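Local coordinates for protein amidase, hydantoinase/carbamoylase family (Burkholderia vietnamiensis, PDB 5I4M) that probably hydrolyses N-carbamoyl-L-amino acids as a two-zinc amidase of the peptidase M20 family, at residues 227-232 and 372-377. Numbering follows the deposited sequence.
Sequences VVTDAQ and DIVSGA. With 3PG (3-phosphoglyceric acid), chain E.
Val227 O accepts a hydrogen bond from Ile373 N, and Ile373 O in turn takes one from Thr229 N, pairing strands 227-231 and 372-375 in parallel, the N-to-C directions of these short segments lying 51° apart. Further along, Asp230 O receives Ser375 N, and Ser375 O receives Gln232 N. The register slips by one residue between these two pairs of bonds: Val228 sits beside Ile373, but Ala231 beside Ser375. Thr229 is the extra residue, with a backbone bent away from extended (psi -25°), as in a beta bulge.

Val228 and Ile373 share one face of the sheet, where their CG2 methyls meet at 3.9 Å. Phe394 of strand 390-395 packs on both. On the face of Val227 and Asp372, the two side chains run side by side, with Asp372 OD1 3.7 Å from Val227 CB. That carboxylate has its salt bridge with Arg360 of helix 353-365. Thr229 lays its CG2 methyl across the Asp372 side chain at about a right angle, 3.8 Å from Asp372 CG. Its hydroxyl donates to Asp230 OD1.

Gln232 turns CG between its backbone N and carbonyl carbon (chi1 75°), then runs extended. Gln232 NE2 thereby reaches Gly376 O at 2.7 Å, in the carbonyl plane and on a lone pair. The bond is nearly straight and also lies in the Gln232 amide plane. Arg309 NH1 gives Gly376 O a second bond.

One water donates to both Gln232 O and Ala377 O, while Ser375 OG also donates to Ala377 O at 2.7 Å. Ala377 CB stands 3.4 Å from 3PG O2. The strand ends thus lead into the 3-phosphoglycerate pocket, which lies near the zinc site of this M20-family enzyme. His247 and Asn296 of the second subunit complete that pocket by hydrogen-bonding the ligand.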
loop_
_atom_site.group_PDB
_atom_site.type_symbol
_atom_site.label_atom_id
_atom_site.label_comp_id
_atom_site.label_asym_id
_atom_site.label_seq_id
_atom_site.Cartn_x
_atom_site.Cartn_y
_atom_site.Cartn_z
ATOM N N VAL A 227 -9.118 15.661 -34.423
ATOM C CA VAL A 227 -10.401 15.162 -34.906
ATOM C C VAL A 227 -10.471 13.696 -34.490
ATOM O O VAL A 227 -9.875 12.824 -35.129
ATOM C CB VAL A 227 -10.550 15.347 -36.419
ATOM C CG1 VAL A 227 -11.885 14.805 -36.907
ATOM C CG2 VAL A 227 -10.428 16.832 -36.774
ATOM N N VAL A 228 -11.152 13.419 -33.383
ATOM C CA VAL A 228 -11.095 12.080 -32.801
ATOM C C VAL A 228 -12.019 11.163 -33.585
ATOM O O VAL A 228 -13.235 11.382 -33.628
ATOM C CB VAL A 228 -11.481 12.095 -31.318
ATOM C CG1 VAL A 228 -11.245 10.706 -30.714
ATOM C CG2 VAL A 228 -10.678 13.154 -30.559
ATOM N N THR A 229 -11.446 10.114 -34.174
ATOM C CA THR A 229 -12.190 9.190 -35.020
ATOM C C THR A 229 -12.534 7.887 -34.327
ATOM O O THR A 229 -13.501 7.230 -34.723
ATOM C CB THR A 229 -11.385 8.853 -36.279
ATOM O OG1 THR A 229 -10.162 8.213 -35.891
ATOM C CG2 THR A 229 -11.065 10.118 -37.068
ATOM N N ASP A 230 -11.750 7.498 -33.323
ATOM C CA ASP A 230 -11.871 6.211 -32.653
ATOM C C ASP A 230 -11.397 6.369 -31.218
ATOM O O ASP A 230 -10.741 7.349 -30.862
ATOM C CB ASP A 230 -11.028 5.126 -33.335
ATOM C CG ASP A 230 -11.397 4.913 -34.783
ATOM O OD1 ASP A 230 -10.877 5.657 -35.648
ATOM O OD2 ASP A 230 -12.181 3.975 -35.061
ATOM N N ALA A 231 -11.719 5.378 -30.398
ATOM C CA ALA A 231 -11.221 5.298 -29.031
ATOM C C ALA A 231 -10.772 3.865 -28.804
ATOM O O ALA A 231 -11.506 2.934 -29.142
ATOM C CB ALA A 231 -12.293 5.698 -28.014
ATOM N N GLN A 232 -9.565 3.681 -28.273
ATOM C CA GLN A 232 -9.062 2.323 -28.178
ATOM C C GLN A 232 -9.820 1.561 -27.093
ATOM O O GLN A 232 -10.500 2.145 -26.251
ATOM C CB GLN A 232 -7.558 2.321 -27.904
ATOM C CG GLN A 232 -7.163 2.676 -26.488
ATOM C CD GLN A 232 -5.670 2.482 -26.265
ATOM O OE1 GLN A 232 -5.036 1.672 -26.946
ATOM N NE2 GLN A 232 -5.105 3.234 -25.333
ATOM N N ASP A 372 -6.492 13.669 -37.758
ATOM C CA ASP A 372 -7.276 12.583 -37.182
ATOM C C ASP A 372 -6.484 11.919 -36.063
ATOM O O ASP A 372 -5.263 11.779 -36.147
ATOM C CB ASP A 372 -7.616 11.539 -38.250
ATOM C CG ASP A 372 -8.612 12.035 -39.270
ATOM O OD1 ASP A 372 -9.151 13.146 -39.100
ATOM O OD2 ASP A 372 -8.868 11.295 -40.249
ATOM N N ILE A 373 -7.184 11.477 -35.014
ATOM C CA ILE A 373 -6.488 10.882 -33.880
ATOM C C ILE A 373 -7.382 9.862 -33.179
ATOM O O ILE A 373 -8.615 9.950 -33.209
ATOM C CB ILE A 373 -6.002 11.982 -32.908
ATOM C CG1 ILE A 373 -5.015 11.404 -31.892
ATOM C CG2 ILE A 373 -7.193 12.661 -32.249
ATOM C CD1 ILE A 373 -4.091 12.455 -31.256
ATOM N N VAL A 374 -6.738 8.872 -32.557
ATOM C CA VAL A 374 -7.406 7.828 -31.789
ATOM C C VAL A 374 -7.212 8.126 -30.309
ATOM O O VAL A 374 -6.083 8.348 -29.853
ATOM C CB VAL A 374 -6.856 6.437 -32.151
ATOM C CG1 VAL A 374 -7.531 5.340 -31.299
ATOM C CG2 VAL A 374 -7.049 6.166 -33.641
ATOM N N SER A 375 -8.308 8.153 -29.559
ATOM C CA SER A 375 -8.215 8.420 -28.126
ATOM C C SER A 375 -7.572 7.240 -27.399
ATOM O O SER A 375 -8.006 6.090 -27.545
ATOM C CB SER A 375 -9.604 8.701 -27.552
ATOM O OG SER A 375 -9.563 8.837 -26.138
ATOM N N GLY A 376 -6.545 7.530 -26.600
ATOM C CA GLY A 376 -5.864 6.494 -25.850
ATOM C C GLY A 376 -6.512 6.267 -24.502
ATOM O O GLY A 376 -6.352 5.205 -23.890
ATOM N N ALA A 377 -7.234 7.272 -24.018
ATOM C CA ALA A 377 -7.997 7.139 -22.785
ATOM C C ALA A 377 -9.447 6.796 -23.101
ATOM O O ALA A 377 -9.908 6.916 -24.241
ATOM C CB ALA A 377 -7.942 8.430 -21.964
HETATM C C1 3PG E . -9.029 5.986 -18.471
HETATM O O1 3PG E . -8.137 5.673 -17.661
HETATM O O2 3PG E . -8.840 6.010 -19.707
HETATM C C2 3PG E . -10.380 6.341 -17.921
HETATM O O3 3PG E . -11.385 6.200 -18.941
HETATM C C3 3PG E . -10.338 7.780 -17.460
HETATM O O1P 3PG E . -10.127 8.631 -18.588
HETATM P P 3PG E . -9.656 10.180 -18.342
HETATM O O2P 3PG E . -10.526 10.719 -17.231
HETATM O O3P 3PG E . -8.196 10.052 -17.932
HETATM O O4P 3PG E . -9.916 10.856 -19.700
HETATM O O HOH W 1 -11.028 4.525 -25.179
#